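Long-range contacts in beta-agarase D (Zobellia galactanivorans, PDB 4ASM), which hydrolyses the beta-1,4-linkages of agarose at random with retention of anomeric configuration, acting through this GH16 catalytic domain of a secreted enzyme: residues A[118-123]-A[323-328]; A[138-143]-A[218-223]; A[161-166]-A[223-228]. All blocks are in the same frame, centred on the assembly; numbering follows the deposited sequence.

Contact 1. Residues A[118-123]-A[323-328]; sequences TRAGCI and INVEDQ. With IMD (imidazole), chain C.
Ile-123 and Ile-323 bury the most surface of their respective segments. They form an antiparallel hydrogen-bonded pair: Ile-123 N donates to Ile-323 O at 2.9 Å, and the return bond from Ile-323 N to Ile-123 O measures 3.1 Å. Their side chains lie side by side and point the same way, with Ile-123 CG1 against Ile-323 CB at 3.9 Å. A first torsion of 71° sets this CG1 between backbone N and carbonyl carbon, where it also rests on the Ile-323 carbonyl. Both isoleucines continue onto Leu-91 of strand 90-96. On the other face, Cys-122 SG lies 3.7 Å from Asn-324 CB. Beyond this pair the bridges end and the strands diverge, Ala-120 and Val-325 standing 5.8 Å apart and Thr-118 and Asp-327 6.5 Å, CA to CA. Val-325 N still reaches Gly-121 O, but at a long 3.3 Å, while Ala-120 takes its backbone bonds from Lys-78 and Met-80, and Trp-79 NE1 binds Val-325 O. Side chains rejoin the segments at the far end, where Thr-118 and Asp-327 meet at about a right angle and Thr-118 OG1 donates to the anti lone pair of Asp-327 OD2 at 2.6 Å. Arg-97 NE also binds that hydroxyl, and Ser-337 OG holds the second carboxylate oxygen, so both members of this buried pair have a further hydrogen-bond partner. Glu-326 turns away from 118-123, its OE2 receiving Asn-324 ND2 from 15° outside the carboxylate plane, as well as N3 of a bound imidazole, probably from the crystallisation liquor. Such a strand pair, with isoleucines and valine on one face and on the other a glutamate thought by similarity to bind substrate, is characteristic of the cleft-lining sheet of the GH16 beta-sandwich.

Contact 2. Residues A[138-143]-A[218-223]; sequences RVKVMN and GKTIRI
Val-139, Ile-221 and Ile-223 make the apolar centre, with Val-139 CG1 touching Ile-221 CG1 at 3.9 Å and Ile-223 CG2 at 4.0 Å. Val-139 and Ile-221 are directly paired and run side by side; in each, CG1 occupies the crowded position between backbone N and carbonyl carbon (chi1 53° and 63°), which brings the two branches together. Val-141 extends the patch by laying CG2 near Ile-221 CD1, and Met-164 of strand 159-166 covers Val-139, Val-141 and Ile-223. Underneath, Val-139 and Ile-221 exchange backbone bonds of 2.8 Å (Val-139 N to Ile-221 O) and 2.9 Å (Ile-221 N to Val-139 O). The ladder persists past the regular strands, since Val-141 N reaches Lys-219 O and Gly-218 N reaches Val-141 O. Gly-218 adopts a positive phi of 85°, where a CB would jam against the preceding carbonyl oxygen.

On the opposite face Lys-140 stays fully extended, its CB at 3.6 Å from Thr-220 CG2 and its CE at 3.4 Å from Gly-218 O. The Arg-138 guanidinium spreads over Thr-220 OG1, which sits 3.4 Å above the centre of its plane, too poorly angled for a hydrogen bond. A water instead joins Arg-138 NH2 to Thr-220 O. The firm polar partner of Arg-138 is Asp-354, a calcium ligand, through a salt bridge from NH1; Arg-222 likewise pairs with Glu-136. Backbone bonds thus fix the register, the buried face adds apolar contacts, and the outer face adds aliphatic stems and one guanidinium face while sending its arginine charges to acids beyond the two segments, one of them tied to the metal.

Contact 3. Residues A[161-166]-A[223-228]; sequences IDIMEC and IGVNWV
The hydrophobic core between the two sheets of the GH16 sandwich is the setting here, on the core side of the strand that carries the catalytic glutamates assigned by similarity, where Ile-161 and Ile-163 meet Val-225 and Trp-227. Ile-161 CD1 lies over the indole face, 3.5 Å from the centroid of the Trp-227 five-membered ring and 17° off its normal, a CH-pi contact nearest the bond the two rings share. The two side chains are perpendicular to each other: CG1 of Ile-161 stands anti to the carbonyl carbon (chi1 -68°) and carries the terminal methyl to the ring, while CG2 drops onto Val-225 CG1 at 4.0 Å. Val-225 then wedges its other methyl between backbone and side chain, CG2 lying 3.2 Å from Asp-162 O and 3.6 Å from Ile-163 CG1. Because Val-225 CG2 also lies close to Ile-163 CA, the fit is tight.

The catalytic strand carries the family signature Glu-160, Asp-162, Glu-165, whose two glutamates are by similarity the nucleophile and the proton donor. Within it Ile-163 and Met-164 both face Ile-150, forming a classic beta bulge. Asp-162 and Glu-165 point away from 223-228, and Glu-165 OE1 is hydrogen-bonded to His-184 ND1. The bulge residues, by contrast, pack on the second sheet: Ile-163 CG2 rests 3.8 Å from Gly-224 CA and also meets the carbonyl oxygen of Ile-223. Ile-223 reaches up beside them with CG1 anti to the backbone N (chi1 -176°), so that its CD1 touches Met-164 CB at 3.8 Å and the carbonyl of Ile-163 at 3.5 Å (CD1 to O). Met-164 crosses Ile-223 at about a right angle, and its far end leads off toward Ile-183.

Overall arrangement
Contacts 2 and 3 share Ile-223 and strand 220-229, with centres about 14 Å apart; one joins that strand to its neighbour 133-140, the other packs it on the catalytic strand. Val-139 CG1 meets Met-164 CE at 3.9 Å and Val-141 CG1 meets Cys-166 SG at 3.7 Å. Contact 1, its centre about 16 Å from that of contact 2, meets it where Val-325 CG2 lies 3.4 Å from Met-142 CE. Contacts 1 and 3, centres about 18 Å apart, converge on the active site: the imidazole bound by Glu-326 is also hydrogen-bonded to Glu-160 and sits about 4 Å from the Asp-162 side chain.

Contact 1. Residues A[118-123]-A[323-328]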
ATOM      1  N   THR A 118     -11.047 -15.808   2.681  1.00  6.55           N
ATOM      2  CA  THR A 118     -10.827 -15.230   1.358  1.00  6.94           C
ATOM      3  C   THR A 118      -9.448 -15.620   0.867  1.00  6.61           C
ATOM      4  O   THR A 118      -8.427 -15.186   1.418  1.00  6.99           O
ATOM      5  CB  THR A 118     -10.956 -13.709   1.379  1.00  6.50           C
ATOM      6  OG1 THR A 118     -12.279 -13.378   1.836  1.00  7.49           O
ATOM      7  CG2 THR A 118     -10.764 -13.160  -0.031  1.00  8.24           C
ATOM      8  N   ARG A 119      -9.430 -16.441  -0.176  1.00  5.87           N
ATOM      9  CA  ARG A 119      -8.177 -16.848  -0.794  1.00  6.19           C
ATOM     10  C   ARG A 119      -7.737 -15.711  -1.695  1.00  6.32           C
ATOM     11  O   ARG A 119      -8.562 -15.122  -2.384  1.00  6.31           O
ATOM     12  CB  ARG A 119      -8.386 -18.125  -1.613  1.00  6.34           C
ATOM     13  CG  ARG A 119      -9.045 -19.264  -0.807  1.00  7.19           C
ATOM     14  CD  ARG A 119      -8.999 -20.604  -1.560  1.00  8.86           C
ATOM     15  NE  ARG A 119      -9.535 -20.513  -2.915  1.00  8.48           N
ATOM     16  CZ  ARG A 119      -9.498 -21.504  -3.803  1.00  9.13           C
ATOM     17  NH1 ARG A 119      -8.975 -22.687  -3.461  1.00  9.26           N
ATOM     18  NH2 ARG A 119      -9.991 -21.311  -5.024  1.00 10.73           N
ATOM     19  N   ALA A 120      -6.439 -15.405  -1.707  1.00  6.43           N
ATOM     20  CA  ALA A 120      -5.957 -14.244  -2.473  1.00  5.82           C
ATOM     21  C   ALA A 120      -4.490 -14.382  -2.851  1.00  6.04           C
ATOM     22  O   ALA A 120      -3.727 -14.993  -2.142  1.00  6.14           O
ATOM     23  CB  ALA A 120      -6.151 -12.971  -1.645  1.00  7.37           C
ATOM     24  N   GLY A 121      -4.082 -13.735  -3.922  1.00  5.57           N
ATOM     25  CA  GLY A 121      -2.676 -13.811  -4.308  1.00  5.62           C
ATOM     26  C   GLY A 121      -1.801 -12.778  -3.599  1.00  5.33           C
ATOM     27  O   GLY A 121      -2.282 -11.739  -3.128  1.00  4.99           O
ATOM     28  N   CYS A 122      -0.505 -13.064  -3.559  1.00  6.13           N
ATOM     29  CA  CYS A 122       0.483 -12.181  -2.958  1.00  5.97           C
ATOM     30  C   CYS A 122       1.805 -12.483  -3.626  1.00  6.32           C
ATOM     31  O   CYS A 122       2.174 -13.659  -3.729  1.00  7.32           O
ATOM     32  CB  CYS A 122       0.589 -12.454  -1.452  1.00  6.14           C
ATOM     33  SG  CYS A 122       1.658 -11.292  -0.568  1.00  7.31           S
ATOM     34  N   ILE A 123       2.506 -11.445  -4.081  1.00  5.84           N
ATOM     35  CA  ILE A 123       3.811 -11.635  -4.701  1.00  6.05           C
ATOM     36  C   ILE A 123       4.834 -10.704  -4.097  1.00  5.64           C
ATOM     37  O   ILE A 123       4.488  -9.641  -3.570  1.00  5.77           O
ATOM     38  CB  ILE A 123       3.765 -11.441  -6.246  1.00  5.79           C
ATOM     39  CG1 ILE A 123       3.563  -9.969  -6.606  1.00  5.89           C
ATOM     40  CG2 ILE A 123       2.681 -12.321  -6.855  1.00  7.58           C
ATOM     41  CD1 ILE A 123       3.596  -9.724  -8.125  1.00  6.73           C
ATOM     42  N   ILE A 323       2.935  -6.968  -4.004  1.00  4.75           N
ATOM     43  CA  ILE A 323       1.624  -6.648  -4.565  1.00  5.02           C
ATOM     44  C   ILE A 323       0.697  -7.737  -4.109  1.00  4.57           C
ATOM     45  O   ILE A 323       1.035  -8.924  -4.198  1.00  5.02           O
ATOM     46  CB  ILE A 323       1.658  -6.551  -6.108  1.00  4.44           C
ATOM     47  CG1 ILE A 323       2.652  -5.471  -6.530  1.00  5.29           C
ATOM     48  CG2 ILE A 323       0.235  -6.251  -6.630  1.00  4.66           C
ATOM     49  CD1 ILE A 323       2.846  -5.381  -8.039  1.00  6.11           C
ATOM     50  N   ASN A 324      -0.478  -7.366  -3.605  1.00  4.96           N
ATOM     51  CA  ASN A 324      -1.413  -8.387  -3.140  1.00  4.97           C
ATOM     52  C   ASN A 324      -2.852  -7.903  -3.058  1.00  5.48           C
ATOM     53  O   ASN A 324      -3.140  -6.739  -3.323  1.00  4.99           O
ATOM     54  CB  ASN A 324      -0.965  -9.020  -1.791  1.00  5.52           C
ATOM     55  CG  ASN A 324      -1.234  -8.127  -0.570  1.00  7.60           C
ATOM     56  OD1 ASN A 324      -2.032  -7.203  -0.623  1.00  9.28           O
ATOM     57  ND2 ASN A 324      -0.591  -8.442   0.545  1.00  8.43           N
ATOM     58  N   VAL A 325      -3.728  -8.822  -2.674  1.00  5.43           N
ATOM     59  CA  VAL A 325      -5.090  -8.508  -2.304  1.00  6.11           C
ATOM     60  C   VAL A 325      -5.263  -8.993  -0.855  1.00  6.42           C
ATOM     61  O   VAL A 325      -4.709 -10.024  -0.480  1.00  5.75           O
ATOM     62  CB  VAL A 325      -6.072  -9.210  -3.271  1.00  7.41           C
ATOM     63  CG1 VAL A 325      -7.503  -9.310  -2.692  1.00 10.33           C
ATOM     64  CG2 VAL A 325      -6.029  -8.489  -4.637  1.00  7.80           C
ATOM     65  N   GLU A 326      -6.031  -8.249  -0.051  1.00  5.95           N
ATOM     66  CA  GLU A 326      -6.267  -8.608   1.355  1.00  6.13           C
ATOM     67  C   GLU A 326      -7.703  -8.407   1.769  1.00  6.16           C
ATOM     68  O   GLU A 326      -8.331  -7.419   1.390  1.00  6.75           O
ATOM     69  CB  GLU A 326      -5.389  -7.774   2.299  1.00  6.17           C
ATOM     70  CG  GLU A 326      -3.912  -8.085   2.159  1.00  6.55           C
ATOM     71  CD  GLU A 326      -3.039  -7.183   3.019  1.00  6.48           C
ATOM     72  OE1 GLU A 326      -3.579  -6.404   3.847  1.00  6.79           O
ATOM     73  OE2 GLU A 326      -1.797  -7.273   2.878  1.00  7.90           O
ATOM     74  N   ASP A 327      -8.188  -9.341   2.582  1.00  6.29           N
ATOM     75  CA  ASP A 327      -9.412  -9.201   3.357  1.00  6.30           C
ATOM     76  C   ASP A 327      -8.972  -8.873   4.787  1.00  5.91           C
ATOM     77  O   ASP A 327      -8.642  -9.760   5.574  1.00  5.56           O
ATOM     78  CB  ASP A 327     -10.187 -10.528   3.300  1.00  6.21           C
ATOM     79  CG  ASP A 327     -11.628 -10.398   3.754  1.00  7.46           C
ATOM     80  OD1 ASP A 327     -11.954  -9.405   4.429  1.00  8.13           O
ATOM     81  OD2 ASP A 327     -12.433 -11.309   3.456  1.00  8.29           O
ATOM     82  N   GLN A 328      -8.926  -7.586   5.114  1.00  6.07           N
ATOM     83  CA  GLN A 328      -8.365  -7.155   6.412  1.00  6.46           C
ATOM     84  C   GLN A 328      -9.343  -7.349   7.559  1.00  5.77           C
ATOM     85  O   GLN A 328     -10.565  -7.335   7.362  1.00  5.96           O
ATOM     86  CB  GLN A 328      -7.855  -5.715   6.317  1.00  6.83           C
ATOM     87  CG  GLN A 328      -6.763  -5.603   5.244  1.00  6.83           C
ATOM     88  CD  GLN A 328      -6.230  -4.200   5.027  1.00  8.07           C
ATOM     89  OE1 GLN A 328      -5.207  -3.997   4.343  1.00 11.60           O
ATOM     90  NE2 GLN A 328      -6.921  -3.231   5.560  1.00  6.98           N
TER
HETATM   91  N1  IMD C1360       0.020  -2.937   4.034  1.00 11.56           N
HETATM   92  C2  IMD C1360      -0.080  -4.274   3.952  1.00 11.00           C
HETATM   93  N3  IMD C1360      -1.252  -4.579   3.358  1.00 11.59           N
HETATM   94  C4  IMD C1360      -1.900  -3.431   3.052  1.00 10.83           C
HETATM   95  C5  IMD C1360      -1.086  -2.392   3.482  1.00 11.65           C

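Contact 2. Residues A[138-143]-A[218-223]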
ATOM      1  N   ARG A 138       0.803   1.175 -12.944  1.00  5.55           N
ATOM      2  CA  ARG A 138      -0.472   1.423 -13.602  1.00  5.73           C
ATOM      3  C   ARG A 138      -1.335   0.216 -13.286  1.00  5.63           C
ATOM      4  O   ARG A 138      -0.983  -0.920 -13.606  1.00  6.37           O
ATOM      5  CB  ARG A 138      -0.313   1.617 -15.110  1.00  5.68           C
ATOM      6  CG  ARG A 138      -1.626   1.934 -15.798  1.00  7.05           C
ATOM      7  CD  ARG A 138      -1.381   2.379 -17.258  1.00  6.04           C
ATOM      8  NE  ARG A 138      -2.645   2.821 -17.861  1.00  7.36           N
ATOM      9  CZ  ARG A 138      -3.456   2.048 -18.580  1.00  7.87           C
ATOM     10  NH1 ARG A 138      -3.155   0.779 -18.810  1.00 10.57           N
ATOM     11  NH2 ARG A 138      -4.597   2.550 -19.053  1.00 11.84           N
ATOM     12  N   VAL A 139      -2.479   0.469 -12.651  1.00  5.96           N
ATOM     13  CA  VAL A 139      -3.265  -0.588 -12.019  1.00  6.00           C
ATOM     14  C   VAL A 139      -4.762  -0.338 -12.144  1.00  5.70           C
ATOM     15  O   VAL A 139      -5.203   0.798 -11.968  1.00  5.57           O
ATOM     16  CB  VAL A 139      -2.859  -0.736 -10.526  1.00  6.50           C
ATOM     17  CG1 VAL A 139      -2.930   0.612  -9.772  1.00  7.03           C
ATOM     18  CG2 VAL A 139      -3.679  -1.826  -9.838  1.00  6.75           C
ATOM     19  N   LYS A 140      -5.521  -1.388 -12.482  1.00  5.88           N
ATOM     20  CA  LYS A 140      -6.966  -1.327 -12.405  1.00  6.92           C
ATOM     21  C   LYS A 140      -7.351  -1.793 -11.011  1.00  6.33           C
ATOM     22  O   LYS A 140      -7.294  -2.995 -10.704  1.00  6.69           O
ATOM     23  CB  LYS A 140      -7.608  -2.222 -13.448  1.00  7.73           C
ATOM     24  CG  LYS A 140      -9.132  -2.089 -13.497  1.00  8.64           C
ATOM     25  CD  LYS A 140      -9.724  -2.973 -14.564  1.00 13.13           C
ATOM     26  CE  LYS A 140     -11.218  -2.742 -14.714  1.00 17.64           C
ATOM     27  NZ  LYS A 140     -11.795  -3.652 -15.759  1.00 21.64           N
ATOM     28  N   VAL A 141      -7.757  -0.831 -10.182  1.00  6.65           N
ATOM     29  CA  VAL A 141      -8.181  -1.131  -8.812  1.00  6.37           C
ATOM     30  C   VAL A 141      -9.349  -2.121  -8.855  1.00  6.72           C
ATOM     31  O   VAL A 141     -10.262  -1.965  -9.675  1.00  6.23           O
ATOM     32  CB  VAL A 141      -8.605   0.177  -8.103  1.00  6.11           C
ATOM     33  CG1 VAL A 141      -9.119  -0.094  -6.689  1.00  6.92           C
ATOM     34  CG2 VAL A 141      -7.433   1.189  -8.104  1.00  6.66           C
ATOM     35  N   MET A 142      -9.352  -3.132  -7.985  1.00  6.55           N
ATOM     36  CA  MET A 142     -10.463  -4.079  -7.972  1.00  7.78           C
ATOM     37  C   MET A 142     -11.772  -3.412  -7.603  1.00  6.93           C
ATOM     38  O   MET A 142     -11.844  -2.679  -6.610  1.00  6.72           O
ATOM     39  CB  MET A 142     -10.234  -5.208  -6.994  1.00  8.30           C
ATOM     40  CG  MET A 142      -9.119  -6.101  -7.338  1.00  9.88           C
ATOM     41  SD  MET A 142      -9.167  -7.589  -6.286  1.00 12.73           S
ATOM     42  CE  MET A 142      -8.928  -6.762  -4.710  1.00 15.06           C
ATOM     43  N   ASN A 143     -12.811  -3.734  -8.373  1.00  7.36           N
ATOM     44  CA  ASN A 143     -14.173  -3.332  -8.041  1.00  7.26           C
ATOM     45  C   ASN A 143     -14.747  -4.258  -6.958  1.00  6.78           C
ATOM     46  O   ASN A 143     -15.697  -5.014  -7.179  1.00  7.02           O
ATOM     47  CB  ASN A 143     -15.058  -3.337  -9.289  1.00  7.39           C
ATOM     48  CG  ASN A 143     -16.386  -2.692  -9.026  1.00  9.71           C
ATOM     49  OD1 ASN A 143     -16.502  -1.833  -8.150  1.00 11.14           O
ATOM     50  ND2 ASN A 143     -17.405  -3.118  -9.751  1.00 14.16           N
ATOM     51  N   GLY A 218     -12.542  -0.529 -10.278  1.00  7.01           N
ATOM     52  CA  GLY A 218     -12.782  -0.576 -11.730  1.00  8.44           C
ATOM     53  C   GLY A 218     -12.078   0.491 -12.548  1.00  8.66           C
ATOM     54  O   GLY A 218     -12.072   0.413 -13.790  1.00  9.46           O
ATOM     55  N   LYS A 219     -11.477   1.479 -11.882  1.00  7.97           N
ATOM     56  CA  LYS A 219     -10.718   2.526 -12.585  1.00  8.55           C
ATOM     57  C   LYS A 219      -9.270   2.086 -12.726  1.00  8.52           C
ATOM     58  O   LYS A 219      -8.708   1.465 -11.804  1.00  8.14           O
ATOM     59  CB  LYS A 219     -10.762   3.860 -11.824  1.00  9.46           C
ATOM     60  CG  LYS A 219     -12.124   4.516 -11.810  1.00 13.64           C
ATOM     61  CD  LYS A 219     -12.065   5.883 -11.135  1.00 19.31           C
ATOM     62  CE  LYS A 219     -12.931   6.901 -11.857  1.00 24.36           C
ATOM     63  NZ  LYS A 219     -12.186   7.512 -13.003  1.00 27.33           N
ATOM     64  N   THR A 220      -8.658   2.390 -13.873  1.00  8.93           N
ATOM     65  CA  THR A 220      -7.216   2.224 -13.960  1.00  9.32           C
ATOM     66  C   THR A 220      -6.504   3.551 -13.772  1.00  9.11           C
ATOM     67  O   THR A 220      -6.810   4.568 -14.428  1.00 10.61           O
ATOM     68  CB  THR A 220      -6.649   1.247 -15.053  1.00 12.55           C
ATOM     69  OG1 THR A 220      -5.529   1.777 -15.797  1.00 15.23           O
ATOM     70  CG2 THR A 220      -7.697   0.532 -15.819  1.00  7.06           C
ATOM     71  N   ILE A 221      -5.591   3.520 -12.819  1.00  7.60           N
ATOM     72  CA  ILE A 221      -4.884   4.699 -12.369  1.00  7.35           C
ATOM     73  C   ILE A 221      -3.384   4.426 -12.442  1.00  6.52           C
ATOM     74  O   ILE A 221      -2.948   3.263 -12.502  1.00  7.15           O
ATOM     75  CB  ILE A 221      -5.278   5.086 -10.917  1.00  7.54           C
ATOM     76  CG1 ILE A 221      -4.893   3.999  -9.907  1.00  5.81           C
ATOM     77  CG2 ILE A 221      -6.794   5.372 -10.801  1.00  8.83           C
ATOM     78  CD1 ILE A 221      -5.070   4.490  -8.431  1.00  6.76           C
ATOM     79  N   ARG A 222      -2.591   5.493 -12.437  1.00  6.55           N
ATOM     80  CA  ARG A 222      -1.169   5.386 -12.125  1.00  7.52           C
ATOM     81  C   ARG A 222      -0.986   5.881 -10.705  1.00  7.09           C
ATOM     82  O   ARG A 222      -1.503   6.944 -10.339  1.00  8.15           O
ATOM     83  CB  ARG A 222      -0.334   6.258 -13.058  1.00  8.28           C
ATOM     84  CG  ARG A 222      -0.272   5.748 -14.462  1.00 10.72           C
ATOM     85  CD  ARG A 222       0.817   6.508 -15.175  1.00 13.28           C
ATOM     86  NE  ARG A 222       0.459   7.884 -15.520  1.00 14.98           N
ATOM     87  CZ  ARG A 222       1.166   8.981 -15.216  1.00 14.32           C
ATOM     88  NH1 ARG A 222       2.291   8.953 -14.493  1.00 14.32           N
ATOM     89  NH2 ARG A 222       0.729  10.149 -15.663  1.00 15.54           N
ATOM     90  N   ILE A 223      -0.279   5.118  -9.892  1.00  5.86           N
ATOM     91  CA  ILE A 223      -0.049   5.539  -8.502  1.00  5.84           C
ATOM     92  C   ILE A 223       1.388   5.187  -8.124  1.00  5.46           C
ATOM     93  O   ILE A 223       1.870   4.097  -8.436  1.00  5.68           O
ATOM     94  CB  ILE A 223      -1.107   4.944  -7.539  1.00  5.34           C
ATOM     95  CG1 ILE A 223      -0.917   5.455  -6.100  1.00  5.94           C
ATOM     96  CG2 ILE A 223      -1.137   3.420  -7.611  1.00  5.68           C
ATOM     97  CD1 ILE A 223      -2.173   5.237  -5.246  1.00  6.25           C
TER
HETATM   98  O   HOH W   1      -5.853   4.994 -17.414  1.00 31.15           O

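Contact 3. Residues A[161-166]-A[223-228]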
ATOM      1  N   ILE A 161       6.387   1.144   3.580  1.00  5.09           N
ATOM      2  CA  ILE A 161       5.901   2.330   2.860  1.00  5.53           C
ATOM      3  C   ILE A 161       4.916   1.820   1.845  1.00  5.55           C
ATOM      4  O   ILE A 161       5.257   0.964   1.055  1.00  5.96           O
ATOM      5  CB  ILE A 161       7.051   3.071   2.146  1.00  5.51           C
ATOM      6  CG1 ILE A 161       7.988   3.703   3.184  1.00  6.98           C
ATOM      7  CG2 ILE A 161       6.509   4.121   1.150  1.00  6.14           C
ATOM      8  CD1 ILE A 161       9.403   4.018   2.660  1.00  7.67           C
ATOM      9  N   ASP A 162       3.681   2.313   1.889  1.00  5.88           N
ATOM     10  CA  ASP A 162       2.685   1.850   0.937  1.00  6.91           C
ATOM     11  C   ASP A 162       2.670   2.760  -0.277  1.00  7.31           C
ATOM     12  O   ASP A 162       2.955   3.961  -0.172  1.00  7.78           O
ATOM     13  CB  ASP A 162       1.301   1.777   1.578  1.00  6.86           C
ATOM     14  CG  ASP A 162       1.256   0.823   2.726  1.00  9.38           C
ATOM     15  OD1 ASP A 162       2.133  -0.067   2.805  1.00  7.68           O
ATOM     16  OD2 ASP A 162       0.369   0.974   3.569  1.00 16.10           O
ATOM     17  N   ILE A 163       2.365   2.164  -1.426  1.00  6.78           N
ATOM     18  CA  ILE A 163       2.079   2.923  -2.634  1.00  7.02           C
ATOM     19  C   ILE A 163       0.559   3.075  -2.722  1.00  6.32           C
ATOM     20  O   ILE A 163       0.047   4.198  -2.795  1.00  5.98           O
ATOM     21  CB  ILE A 163       2.679   2.258  -3.873  1.00  8.05           C
ATOM     22  CG1 ILE A 163       4.206   2.435  -3.845  1.00 11.56           C
ATOM     23  CG2 ILE A 163       2.147   2.932  -5.122  1.00  7.50           C
ATOM     24  CD1 ILE A 163       4.999   1.198  -3.936  1.00 16.11           C
ATOM     25  N   MET A 164      -0.154   1.957  -2.696  1.00  4.82           N
ATOM     26  CA  MET A 164      -1.611   2.003  -2.720  1.00  5.70           C
ATOM     27  C   MET A 164      -2.199   1.020  -1.709  1.00  5.49           C
ATOM     28  O   MET A 164      -1.782  -0.141  -1.643  1.00  5.11           O
ATOM     29  CB  MET A 164      -2.118   1.646  -4.110  1.00  5.76           C
ATOM     30  CG  MET A 164      -3.659   1.572  -4.194  1.00  6.63           C
ATOM     31  SD  MET A 164      -4.280   1.181  -5.848  1.00  8.67           S
ATOM     32  CE  MET A 164      -3.659  -0.492  -6.055  1.00  9.52           C
ATOM     33  N   GLU A 165      -3.183   1.491  -0.931  1.00  4.92           N
ATOM     34  CA  GLU A 165      -4.078   0.624  -0.161  1.00  5.43           C
ATOM     35  C   GLU A 165      -5.463   1.189  -0.445  1.00  5.69           C
ATOM     36  O   GLU A 165      -5.776   2.317  -0.014  1.00  5.76           O
ATOM     37  CB  GLU A 165      -3.767   0.696   1.336  1.00  5.51           C
ATOM     38  CG  GLU A 165      -4.724  -0.087   2.204  1.00  6.38           C
ATOM     39  CD  GLU A 165      -4.252  -0.133   3.636  1.00  8.78           C
ATOM     40  OE1 GLU A 165      -4.070   0.960   4.212  1.00  8.36           O
ATOM     41  OE2 GLU A 165      -4.046  -1.247   4.184  1.00  9.50           O
ATOM     42  N   CYS A 166      -6.266   0.452  -1.216  1.00  4.73           N
ATOM     43  CA  CYS A 166      -7.539   0.975  -1.687  1.00  4.93           C
ATOM     44  C   CYS A 166      -8.596  -0.116  -1.645  1.00  5.37           C
ATOM     45  O   CYS A 166      -8.385  -1.196  -2.161  1.00  5.44           O
ATOM     46  CB  CYS A 166      -7.369   1.500  -3.117  1.00  5.22           C
ATOM     47  SG  CYS A 166      -8.893   2.250  -3.782  1.00  6.07           S
ATOM     48  N   ILE A 223      -0.279   5.118  -9.892  1.00  5.86           N
ATOM     49  CA  ILE A 223      -0.049   5.539  -8.502  1.00  5.84           C
ATOM     50  C   ILE A 223       1.388   5.187  -8.124  1.00  5.46           C
ATOM     51  O   ILE A 223       1.870   4.097  -8.436  1.00  5.68           O
ATOM     52  CB  ILE A 223      -1.107   4.944  -7.539  1.00  5.34           C
ATOM     53  CG1 ILE A 223      -0.917   5.455  -6.100  1.00  5.94           C
ATOM     54  CG2 ILE A 223      -1.137   3.420  -7.611  1.00  5.68           C
ATOM     55  CD1 ILE A 223      -2.173   5.237  -5.246  1.00  6.25           C
ATOM     56  N   GLY A 224       2.046   6.104  -7.437  1.00  5.55           N
ATOM     57  CA  GLY A 224       3.457   5.894  -7.104  1.00  5.27           C
ATOM     58  C   GLY A 224       3.873   6.641  -5.870  1.00  6.07           C
ATOM     59  O   GLY A 224       3.193   7.568  -5.437  1.00  5.61           O
ATOM     60  N   VAL A 225       4.991   6.213  -5.306  1.00  5.65           N
ATOM     61  CA  VAL A 225       5.627   6.908  -4.200  1.00  6.56           C
ATOM     62  C   VAL A 225       7.067   7.238  -4.538  1.00  6.62           C
ATOM     63  O   VAL A 225       7.800   6.383  -5.061  1.00  6.81           O
ATOM     64  CB  VAL A 225       5.535   6.112  -2.864  1.00  6.65           C
ATOM     65  CG1 VAL A 225       6.113   6.904  -1.709  1.00  9.85           C
ATOM     66  CG2 VAL A 225       4.136   5.829  -2.549  1.00 11.22           C
ATOM     67  N   ASN A 226       7.450   8.484  -4.255  1.00  6.50           N
ATOM     68  CA  ASN A 226       8.844   8.892  -4.334  1.00  6.54           C
ATOM     69  C   ASN A 226       9.378   8.869  -2.913  1.00  7.07           C
ATOM     70  O   ASN A 226       8.971   9.681  -2.061  1.00  6.91           O
ATOM     71  CB  ASN A 226       8.974  10.280  -4.977  1.00  6.33           C
ATOM     72  CG  ASN A 226      10.431  10.695  -5.193  1.00  6.80           C
ATOM     73  OD1 ASN A 226      11.327   9.854  -5.290  1.00  9.13           O
ATOM     74  ND2 ASN A 226      10.667  12.008  -5.240  1.00  8.24           N
ATOM     75  N   TRP A 227      10.226   7.875  -2.636  1.00  7.50           N
ATOM     76  CA  TRP A 227      10.855   7.722  -1.335  1.00  7.42           C
ATOM     77  C   TRP A 227      12.163   8.497  -1.412  1.00  8.34           C
ATOM     78  O   TRP A 227      13.158   8.048  -1.996  1.00  9.29           O
ATOM     79  CB  TRP A 227      11.043   6.236  -1.023  1.00  7.49           C
ATOM     80  CG  TRP A 227      11.697   5.940   0.282  1.00  7.64           C
ATOM     81  CD1 TRP A 227      11.959   6.812   1.310  1.00  6.62           C
ATOM     82  CD2 TRP A 227      12.150   4.654   0.718  1.00  6.65           C
ATOM     83  NE1 TRP A 227      12.571   6.140   2.348  1.00  8.35           N
ATOM     84  CE2 TRP A 227      12.703   4.818   2.002  1.00  7.19           C
ATOM     85  CE3 TRP A 227      12.147   3.378   0.136  1.00  6.59           C
ATOM     86  CZ2 TRP A 227      13.247   3.751   2.714  1.00  7.96           C
ATOM     87  CZ3 TRP A 227      12.691   2.341   0.824  1.00  7.17           C
ATOM     88  CH2 TRP A 227      13.226   2.521   2.109  1.00  7.60           C
ATOM     89  N   VAL A 228      12.115   9.712  -0.881  1.00  8.62           N
ATOM     90  CA  VAL A 228      13.150  10.710  -1.106  1.00  8.76           C
ATOM     91  C   VAL A 228      14.336  10.492  -0.173  1.00  9.20           C
ATOM     92  O   VAL A 228      15.507  10.597  -0.592  1.00 10.74           O
ATOM     93  CB  VAL A 228      12.561  12.134  -0.888  1.00  8.15           C
ATOM     94  CG1 VAL A 228      13.650  13.215  -1.004  1.00  9.65           C
ATOM     95  CG2 VAL A 228      11.487  12.381  -1.900  1.00  9.16           C
TER